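Local atomic coordinates of succinylglutamate desuccinylase (Vibrio cholerae, PDB entry 2G9D), a protein that probably removes the succinyl group from N-succinylglutamate with the help of one zinc ion, giving glutamate and succinate in the last step of arginine breakdown by the AST pathway. Residues A[9-17]-A[93-102]; A[79-89]-A[241-249]. All coordinates share one frame; numbering follows the deposited sequence.

Contact 1 (A[9-17]-A[93-102]); sequences SFLFDSLDL and FIMAHPQATV
Leu15 and Val102 meet flank to flank, their side chains running past each other in opposite directions, with Leu15 CG 3.7 Å from Val102 CG2. The same methyl also receives Leu17, whose CD1 lies 3.9 Å from Val102 CG2, so one branch of the valine serves two leucines. From Leu15 the CD1 branch goes deeper: it crosses Pro98 obliquely, Leu15 CD1 lying 3.9 Å from Pro98 CB, and Leu15 CD1 comes within 4.2 Å of Met95 SE, the selenium of a selenomethionine. A bend in the Met95 chain (chi2 -67°) brings SE to Leu15, while CE makes a looser contact with Leu11 CD2. At the other end of the contact Phe10 points its ring toward the end of the strand, CZ foremost. With CG anti to the backbone N (chi1 169°), the ring puts Phe10 CZ 3.9 Å from Met95 CB. Phe10 CZ is also 3.4 Å from Phe93 O, and both are approached obliquely. Ser14 OG lies above one face of that ring, toward its rim. Side-chain contact between the segments is apolar, with two carbonyl oxygens, Phe93 O and Ser14 O, packed against carbon; Ser9 OG, accepting from Phe12 N, forms an ST motif. The N-terminal loop 9-17 thus packs on the AspA/AstE catalytic domain, along the end of strand 90-94 and the short helix 98-102, from Pro98 to Val102. Met70 and Leu73 of helix 68-81 touch Phe10, Leu11, Phe93 and Met95, and strand 90-94 lies between strands 41-44 and 55-60.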
loop_
_atom_site.group_PDB
_atom_site.type_symbol
_atom_site.label_atom_id
_atom_site.label_comp_id
_atom_site.label_asym_id
_atom_site.label_seq_id
_atom_site.Cartn_x
_atom_site.Cartn_y
_atom_site.Cartn_z
ATOM N N SER A 9 19.309 11.223 -5.850
ATOM C CA SER A 9 18.017 10.553 -6.039
ATOM C C SER A 9 17.148 10.668 -4.791
ATOM O O SER A 9 17.621 10.413 -3.680
ATOM C CB SER A 9 18.211 9.067 -6.351
ATOM O OG SER A 9 18.504 8.326 -5.180
ATOM N N PHE A 10 15.883 11.047 -4.974
ATOM C CA PHE A 10 14.936 11.162 -3.860
ATOM C C PHE A 10 15.081 9.947 -2.957
ATOM O O PHE A 10 14.979 10.057 -1.736
ATOM C CB PHE A 10 13.502 11.235 -4.397
ATOM C CG PHE A 10 12.433 11.089 -3.350
ATOM C CD1 PHE A 10 11.599 9.967 -3.337
ATOM C CD2 PHE A 10 12.206 12.094 -2.425
ATOM C CE1 PHE A 10 10.553 9.857 -2.421
ATOM C CE2 PHE A 10 11.159 11.997 -1.504
ATOM C CZ PHE A 10 10.334 10.876 -1.504
ATOM N N LEU A 11 15.336 8.795 -3.581
ATOM C CA LEU A 11 15.478 7.532 -2.877
ATOM C C LEU A 11 16.726 7.483 -2.018
ATOM O O LEU A 11 16.642 7.173 -0.824
ATOM C CB LEU A 11 15.495 6.374 -3.873
ATOM C CG LEU A 11 15.315 4.946 -3.343
ATOM C CD1 LEU A 11 16.474 4.554 -2.459
ATOM C CD2 LEU A 11 14.025 4.862 -2.576
ATOM N N PHE A 12 17.879 7.777 -2.614
ATOM C CA PHE A 12 19.146 7.752 -1.879
ATOM C C PHE A 12 19.431 9.013 -1.058
ATOM O O PHE A 12 20.131 8.945 -0.047
ATOM C CB PHE A 12 20.299 7.444 -2.838
ATOM C CG PHE A 12 20.297 6.025 -3.324
ATOM C CD1 PHE A 12 20.739 4.987 -2.494
ATOM C CD2 PHE A 12 19.805 5.705 -4.587
ATOM C CE1 PHE A 12 20.684 3.642 -2.916
ATOM C CE2 PHE A 12 19.746 4.367 -5.016
ATOM C CZ PHE A 12 20.189 3.334 -4.176
ATOM N N ASP A 13 18.871 10.151 -1.467
ATOM C CA ASP A 13 19.064 11.399 -0.728
ATOM C C ASP A 13 18.190 11.341 0.514
ATOM O O ASP A 13 18.242 12.223 1.372
ATOM C CB ASP A 13 18.642 12.597 -1.568
ATOM C CG ASP A 13 19.802 13.286 -2.235
ATOM O OD1 ASP A 13 19.542 14.271 -2.956
ATOM O OD2 ASP A 13 20.961 12.852 -2.045
ATOM N N SER A 14 17.390 10.281 0.595
ATOM C CA SER A 14 16.508 10.057 1.733
ATOM C C SER A 14 17.082 8.960 2.612
ATOM O O SER A 14 16.852 8.942 3.805
ATOM C CB SER A 14 15.108 9.683 1.267
ATOM O OG SER A 14 14.481 10.782 0.591
ATOM N N LEU A 15 17.827 8.059 1.991
ATOM C CA LEU A 15 18.473 6.990 2.698
ATOM C C LEU A 15 19.840 7.395 3.223
ATOM O O LEU A 15 20.675 6.566 3.547
ATOM C CB LEU A 15 18.610 5.761 1.790
ATOM C CG LEU A 15 17.561 4.662 1.878
ATOM C CD1 LEU A 15 16.228 5.252 2.353
ATOM C CD2 LEU A 15 17.441 3.997 0.530
ATOM N N ASP A 16 20.106 8.690 3.215
ATOM C CA ASP A 16 21.417 9.167 3.665
ATOM C C ASP A 16 21.295 9.797 5.053
ATOM O O ASP A 16 20.850 10.953 5.186
ATOM C CB ASP A 16 22.007 10.189 2.675
ATOM C CG ASP A 16 23.518 10.263 2.755
ATOM O OD1 ASP A 16 24.045 10.734 3.790
ATOM O OD2 ASP A 16 24.166 9.855 1.774
ATOM N N LEU A 17 21.681 9.044 6.087
ATOM C CA LEU A 17 21.588 9.550 7.465
ATOM C C LEU A 17 22.509 10.745 7.772
ATOM O O LEU A 17 22.045 11.843 8.098
ATOM C CB LEU A 17 21.840 8.409 8.469
ATOM C CG LEU A 17 20.746 7.331 8.560
ATOM C CD1 LEU A 17 20.566 6.647 7.200
ATOM C CD2 LEU A 17 21.116 6.321 9.628
ATOM N N PHE A 93 4.615 12.337 -2.322
ATOM C CA PHE A 93 5.378 11.100 -2.394
ATOM C C PHE A 93 6.037 10.801 -1.058
ATOM O O PHE A 93 7.089 11.342 -0.739
ATOM C CB PHE A 93 6.436 11.183 -3.507
ATOM C CG PHE A 93 5.884 10.963 -4.890
ATOM C CD1 PHE A 93 5.184 11.971 -5.550
ATOM C CD2 PHE A 93 6.013 9.724 -5.513
ATOM C CE1 PHE A 93 4.615 11.751 -6.807
ATOM C CE2 PHE A 93 5.449 9.492 -6.771
ATOM C CZ PHE A 93 4.744 10.512 -7.416
ATOM N N ILE A 94 5.415 9.940 -0.267
ATOM C CA ILE A 94 5.987 9.612 1.022
ATOM C C ILE A 94 6.926 8.428 0.963
ATOM O O ILE A 94 6.684 7.440 0.260
ATOM C CB ILE A 94 4.913 9.304 2.070
ATOM C CG1 ILE A 94 3.979 10.497 2.223
ATOM C CG2 ILE A 94 5.578 8.994 3.416
ATOM C CD1 ILE A 94 2.864 10.228 3.186
HETATM N N MSE A 95 8.002 8.554 1.731
HETATM C CA MSE A 95 9.034 7.535 1.847
HETATM C C MSE A 95 9.273 7.415 3.349
HETATM O O MSE A 95 10.390 7.580 3.823
HETATM C CB MSE A 95 10.300 8.026 1.155
HETATM C CG MSE A 95 11.268 6.947 0.710
HETATM SE SE MSE A 95 12.121 5.967 2.124
HETATM C CE MSE A 95 12.037 4.190 1.335
ATOM N N ALA A 96 8.209 7.147 4.096
ATOM C CA ALA A 96 8.308 7.045 5.540
ATOM C C ALA A 96 9.263 5.951 5.973
ATOM O O ALA A 96 9.585 5.053 5.205
ATOM C CB ALA A 96 6.939 6.804 6.141
ATOM N N HIS A 97 9.713 6.042 7.217
ATOM C CA HIS A 97 10.639 5.075 7.793
ATOM C C HIS A 97 11.832 4.698 6.910
ATOM O O HIS A 97 11.983 3.545 6.493
ATOM C CB HIS A 97 9.882 3.815 8.199
ATOM C CG HIS A 97 10.527 3.071 9.323
ATOM N ND1 HIS A 97 11.215 3.711 10.332
ATOM C CD2 HIS A 97 10.558 1.752 9.623
ATOM C CE1 HIS A 97 11.644 2.818 11.204
ATOM N NE2 HIS A 97 11.258 1.621 10.797
ATOM N N PRO A 98 12.701 5.679 6.613
ATOM C CA PRO A 98 13.857 5.366 5.780
ATOM C C PRO A 98 14.841 4.517 6.559
ATOM O O PRO A 98 15.301 3.488 6.076
ATOM C CB PRO A 98 14.420 6.747 5.437
ATOM C CG PRO A 98 14.070 7.551 6.625
ATOM C CD PRO A 98 12.652 7.123 6.906
ATOM N N GLN A 99 15.140 4.955 7.776
ATOM C CA GLN A 99 16.090 4.263 8.648
ATOM C C GLN A 99 16.071 2.733 8.562
ATOM O O GLN A 99 17.119 2.089 8.500
ATOM C CB GLN A 99 15.867 4.673 10.109
ATOM C CG GLN A 99 16.783 3.932 11.073
ATOM C CD GLN A 99 16.513 4.252 12.533
ATOM O OE1 GLN A 99 17.228 3.782 13.425
ATOM N NE2 GLN A 99 15.476 5.044 12.790
ATOM N N ALA A 100 14.866 2.169 8.574
ATOM C CA ALA A 100 14.676 0.729 8.526
ATOM C C ALA A 100 15.079 0.144 7.191
ATOM O O ALA A 100 15.637 -0.950 7.132
ATOM C CB ALA A 100 13.234 0.395 8.820
ATOM N N THR A 101 14.771 0.871 6.123
ATOM C CA THR A 101 15.113 0.448 4.767
ATOM C C THR A 101 16.642 0.334 4.648
ATOM O O THR A 101 17.169 -0.480 3.881
ATOM C CB THR A 101 14.614 1.480 3.730
ATOM O OG1 THR A 101 13.237 1.782 3.977
ATOM C CG2 THR A 101 14.765 0.933 2.326
ATOM N N VAL A 102 17.338 1.167 5.421
ATOM C CA VAL A 102 18.797 1.202 5.435
ATOM C C VAL A 102 19.309 0.062 6.291
ATOM O O VAL A 102 20.258 -0.620 5.923
ATOM C CB VAL A 102 19.334 2.531 6.034
ATOM C CG1 VAL A 102 20.851 2.537 6.002
ATOM C CG2 VAL A 102 18.770 3.725 5.279
#

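Contact 2 (A[79-89]-A[241-249])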
loop_
_atom_site.group_PDB
_atom_site.type_symbol
_atom_site.label_atom_id
_atom_site.label_comp_id
_atom_site.label_asym_id
_atom_site.label_seq_id
_atom_site.Cartn_x
_atom_site.Cartn_y
_atom_site.Cartn_z
ATOM N N ASP A 79 11.746 11.407 -13.562
ATOM C CA ASP A 79 11.070 11.833 -14.782
ATOM C C ASP A 79 10.092 12.987 -14.656
ATOM O O ASP A 79 9.614 13.506 -15.661
ATOM C CB ASP A 79 10.390 10.635 -15.429
ATOM C CG ASP A 79 11.344 9.492 -15.616
ATOM O OD1 ASP A 79 12.508 9.784 -15.972
ATOM O OD2 ASP A 79 10.948 8.325 -15.406
ATOM N N ILE A 80 9.792 13.405 -13.436
ATOM C CA ILE A 80 8.877 14.522 -13.262
ATOM C C ILE A 80 9.695 15.800 -13.287
ATOM O O ILE A 80 9.232 16.845 -13.735
ATOM C CB ILE A 80 8.113 14.457 -11.920
ATOM C CG1 ILE A 80 7.195 13.231 -11.888
ATOM C CG2 ILE A 80 7.301 15.731 -11.731
ATOM C CD1 ILE A 80 6.423 13.073 -10.578
ATOM N N VAL A 81 10.924 15.710 -12.805
ATOM C CA VAL A 81 11.785 16.874 -12.779
ATOM C C VAL A 81 12.336 17.104 -14.188
ATOM O O VAL A 81 12.398 18.235 -14.667
ATOM C CB VAL A 81 12.934 16.683 -11.753
ATOM C CG1 VAL A 81 12.353 16.366 -10.390
ATOM C CG2 VAL A 81 13.860 15.574 -12.194
ATOM N N SER A 82 12.704 16.017 -14.856
ATOM C CA SER A 82 13.241 16.069 -16.209
ATOM C C SER A 82 12.142 16.219 -17.264
ATOM O O SER A 82 12.437 16.305 -18.452
ATOM C CB SER A 82 14.020 14.790 -16.502
ATOM O OG SER A 82 14.794 14.419 -15.383
ATOM N N GLY A 83 10.881 16.230 -16.846
ATOM C CA GLY A 83 9.799 16.358 -17.810
ATOM C C GLY A 83 9.466 15.074 -18.562
ATOM O O GLY A 83 8.406 14.977 -19.186
ATOM N N PHE A 84 10.370 14.100 -18.520
ATOM C CA PHE A 84 10.164 12.804 -19.164
ATOM C C PHE A 84 8.762 12.334 -18.773
ATOM O O PHE A 84 8.097 11.638 -19.534
ATOM C CB PHE A 84 11.211 11.804 -18.637
ATOM C CG PHE A 84 11.290 10.488 -19.405
ATOM C CD1 PHE A 84 11.616 9.297 -18.735
ATOM C CD2 PHE A 84 11.084 10.435 -20.785
ATOM C CE1 PHE A 84 11.759 8.079 -19.428
ATOM C CE2 PHE A 84 11.226 9.212 -21.492
ATOM C CZ PHE A 84 11.555 8.036 -20.807
ATOM N N GLN A 85 8.324 12.749 -17.583
ATOM C CA GLN A 85 7.016 12.399 -16.996
ATOM C C GLN A 85 6.126 13.615 -16.618
ATOM O O GLN A 85 6.384 14.312 -15.639
ATOM C CB GLN A 85 7.276 11.542 -15.750
ATOM C CG GLN A 85 6.100 11.337 -14.818
ATOM C CD GLN A 85 4.994 10.525 -15.456
ATOM O OE1 GLN A 85 5.231 9.418 -15.976
ATOM N NE2 GLN A 85 3.770 11.066 -15.423
ATOM N N PRO A 86 5.062 13.877 -17.390
ATOM C CA PRO A 86 4.166 15.008 -17.096
ATOM C C PRO A 86 3.356 14.851 -15.799
ATOM O O PRO A 86 3.174 13.735 -15.309
ATOM C CB PRO A 86 3.268 15.061 -18.328
ATOM C CG PRO A 86 3.245 13.627 -18.806
ATOM C CD PRO A 86 4.678 13.191 -18.639
ATOM N N VAL A 87 2.860 15.964 -15.251
ATOM C CA VAL A 87 2.067 15.936 -14.006
ATOM C C VAL A 87 0.665 16.433 -14.256
ATOM O O VAL A 87 0.412 17.051 -15.279
ATOM C CB VAL A 87 2.653 16.842 -12.905
ATOM C CG1 VAL A 87 1.815 16.713 -11.640
ATOM C CG2 VAL A 87 4.101 16.479 -12.632
ATOM N N ALA A 88 -0.242 16.187 -13.318
ATOM C CA ALA A 88 -1.628 16.621 -13.479
ATOM C C ALA A 88 -2.430 16.337 -12.227
ATOM O O ALA A 88 -3.665 16.336 -12.250
ATOM C CB ALA A 88 -2.265 15.903 -14.654
ATOM N N GLU A 89 -1.732 16.094 -11.129
ATOM C CA GLU A 89 -2.417 15.783 -9.894
ATOM C C GLU A 89 -1.566 16.043 -8.681
ATOM O O GLU A 89 -0.485 15.461 -8.532
ATOM C CB GLU A 89 -2.853 14.312 -9.878
ATOM C CG GLU A 89 -4.221 14.047 -10.488
ATOM C CD GLU A 89 -4.144 13.537 -11.905
ATOM O OE1 GLU A 89 -5.217 13.352 -12.518
ATOM O OE2 GLU A 89 -3.013 13.318 -12.395
HETATM N N MSE A 241 0.515 3.818 -12.861
HETATM C CA MSE A 241 0.736 4.948 -11.972
HETATM C C MSE A 241 0.990 6.206 -12.765
HETATM O O MSE A 241 0.384 7.249 -12.518
HETATM C CB MSE A 241 1.931 4.684 -11.064
HETATM C CG MSE A 241 2.145 5.755 -10.001
HETATM SE SE MSE A 241 0.535 5.971 -8.883
HETATM C CE MSE A 241 0.625 4.260 -7.931
ATOM N N ARG A 242 1.901 6.093 -13.728
ATOM C CA ARG A 242 2.263 7.212 -14.581
ATOM C C ARG A 242 1.038 7.794 -15.229
ATOM O O ARG A 242 0.901 9.004 -15.312
ATOM C CB ARG A 242 3.262 6.765 -15.639
ATOM C CG ARG A 242 4.599 6.427 -15.045
ATOM C CD ARG A 242 5.451 5.591 -15.962
ATOM N NE ARG A 242 6.773 5.365 -15.369
ATOM C CZ ARG A 242 7.684 6.318 -15.136
ATOM N NH1 ARG A 242 7.442 7.589 -15.438
ATOM N NH2 ARG A 242 8.850 6.004 -14.591
ATOM N N ASP A 243 0.131 6.940 -15.681
ATOM C CA ASP A 243 -1.085 7.437 -16.306
ATOM C C ASP A 243 -1.939 8.106 -15.214
ATOM O O ASP A 243 -2.610 9.116 -15.452
ATOM C CB ASP A 243 -1.843 6.283 -16.973
ATOM C CG ASP A 243 -0.972 5.485 -17.945
ATOM O OD1 ASP A 243 -0.513 6.039 -18.962
ATOM O OD2 ASP A 243 -0.734 4.289 -17.689
ATOM N N LEU A 244 -1.865 7.560 -14.003
ATOM C CA LEU A 244 -2.622 8.081 -12.872
ATOM C C LEU A 244 -2.226 9.492 -12.474
ATOM O O LEU A 244 -3.092 10.298 -12.119
ATOM C CB LEU A 244 -2.476 7.172 -11.651
ATOM C CG LEU A 244 -3.434 7.536 -10.505
ATOM C CD1 LEU A 244 -4.901 7.356 -10.948
ATOM C CD2 LEU A 244 -3.119 6.677 -9.279
ATOM N N ILE A 245 -0.929 9.802 -12.510
ATOM C CA ILE A 245 -0.517 11.153 -12.138
ATOM C C ILE A 245 -0.553 12.109 -13.343
ATOM O O ILE A 245 -0.761 13.314 -13.176
ATOM C CB ILE A 245 0.895 11.189 -11.438
ATOM C CG1 ILE A 245 2.019 11.045 -12.442
ATOM C CG2 ILE A 245 1.017 10.068 -10.424
ATOM C CD1 ILE A 245 3.377 11.054 -11.771
ATOM N N SER A 246 -0.394 11.556 -14.549
ATOM C CA SER A 246 -0.425 12.337 -15.792
ATOM C C SER A 246 -1.866 12.611 -16.216
ATOM O O SER A 246 -2.111 13.443 -17.087
ATOM C CB SER A 246 0.277 11.583 -16.919
ATOM O OG SER A 246 -0.539 10.508 -17.359
ATOM N N ARG A 247 -2.806 11.891 -15.608
ATOM C CA ARG A 247 -4.234 12.051 -15.877
ATOM C C ARG A 247 -4.595 11.858 -17.345
ATOM O O ARG A 247 -5.691 12.225 -17.774
ATOM C CB ARG A 247 -4.684 13.438 -15.422
ATOM C CG ARG A 247 -6.174 13.729 -15.541
ATOM C CD ARG A 247 -6.382 15.223 -15.782
ATOM N NE ARG A 247 -7.224 15.913 -14.804
ATOM C CZ ARG A 247 -8.542 15.769 -14.705
ATOM N NH1 ARG A 247 -9.216 16.456 -13.790
ATOM N NH2 ARG A 247 -9.188 14.933 -15.509
ATOM N N HIS A 248 -3.683 11.301 -18.130
ATOM C CA HIS A 248 -4.022 11.114 -19.517
ATOM C C HIS A 248 -3.942 9.694 -20.027
ATOM O O HIS A 248 -3.583 8.757 -19.300
ATOM C CB HIS A 248 -3.203 12.040 -20.424
ATOM C CG HIS A 248 -1.756 11.660 -20.556
ATOM N ND1 HIS A 248 -1.322 10.351 -20.637
ATOM C CD2 HIS A 248 -0.651 12.431 -20.693
ATOM C CE1 HIS A 248 -0.013 10.336 -20.818
ATOM N NE2 HIS A 248 0.418 11.584 -20.857
ATOM N N LYS A 249 -4.310 9.588 -21.303
ATOM C CA LYS A 249 -4.383 8.363 -22.079
ATOM C C LYS A 249 -3.952 7.054 -21.456
ATOM O O LYS A 249 -2.756 6.795 -21.277
ATOM C CB LYS A 249 -3.651 8.529 -23.427
ATOM C CG LYS A 249 -3.798 7.312 -24.392
ATOM C CD LYS A 249 -5.280 7.040 -24.739
ATOM C CE LYS A 249 -5.483 5.961 -25.810
ATOM N NZ LYS A 249 -6.930 5.843 -26.191
#
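Gln85 and Ile245 cross at the packed centre of this contact, where Gln85 NE2 lies 3.5 Å from Ile245 CG1. Ile245 carries CG1 between its backbone N and carbonyl carbon (chi1 77°), and the extended branch ends tip to tip with Ile80, Ile245 CD1 to Ile80 CD1 at 3.8 Å. The amide of Gln85 is held at both ends. Gln85 NE2 donates to Pro86 O at 2.7 Å, in the plane of that carbonyl, and Gln85 OE1 accepts from Arg242 NH1 at 2.9 Å. The amide and guanidinium planes are 37° apart, yet OE1 stays close to the guanidinium plane, at its edge. Arg242 runs extended from CG to NE and spends a second nitrogen on Asp79: Arg242 NH2 reaches Asp79 OD2 at 3.2 Å in a salt bridge, 22° out of the guanidinium plane. Asp238 pairs with NE. Close packing continues at the helix end, where Ala88 CB lies 3.5 Å from Arg247 CB and the buried Glu89 sets its carboxylate beside the same carbon. Toward solvent the fit loosens: Pro86 CG and His248 NE2 stand 4.0 Å apart, and Glu89 OE1, 4.0 Å from Arg247 NE, is too far off the guanidinium plane for a directed bond. Lys54 is a weak, long second partner of Glu89. Within the zinc exopeptidase-like catalytic domain, the contact joins the turn after helix 68-81 to the C-terminal end of helix 235-246. Its chemistry implies unequal fastening: the bonds of Arg242 to Gln85, Asp79 and Asp238 probably anchor one side, whereas Arg247 and Glu89 probably contribute a weaker, less directional attraction.

Contact 1 is mostly buried and apolar, whereas contact 2 is only partly buried and mixes an apolar centre with a salt bridge and hydrogen bonds and an exposed margin. Both draw on consecutive elements of the chain: 79-89 leaves helix 68-81 and leads into strand 90-94, on whose end 93-102 begins. The partners differ, an N-terminal loop in contact 1 and the end of helix 235-246 in contact 2, and the contacts lie about 22 Å apart, centre to centre. Along the sequence they interlock, their segments alternating. Thr101 of contact 1 comes within about 7 Å of the predicted zinc ligand His63, side chain to side chain; contact 2 is remote from that site.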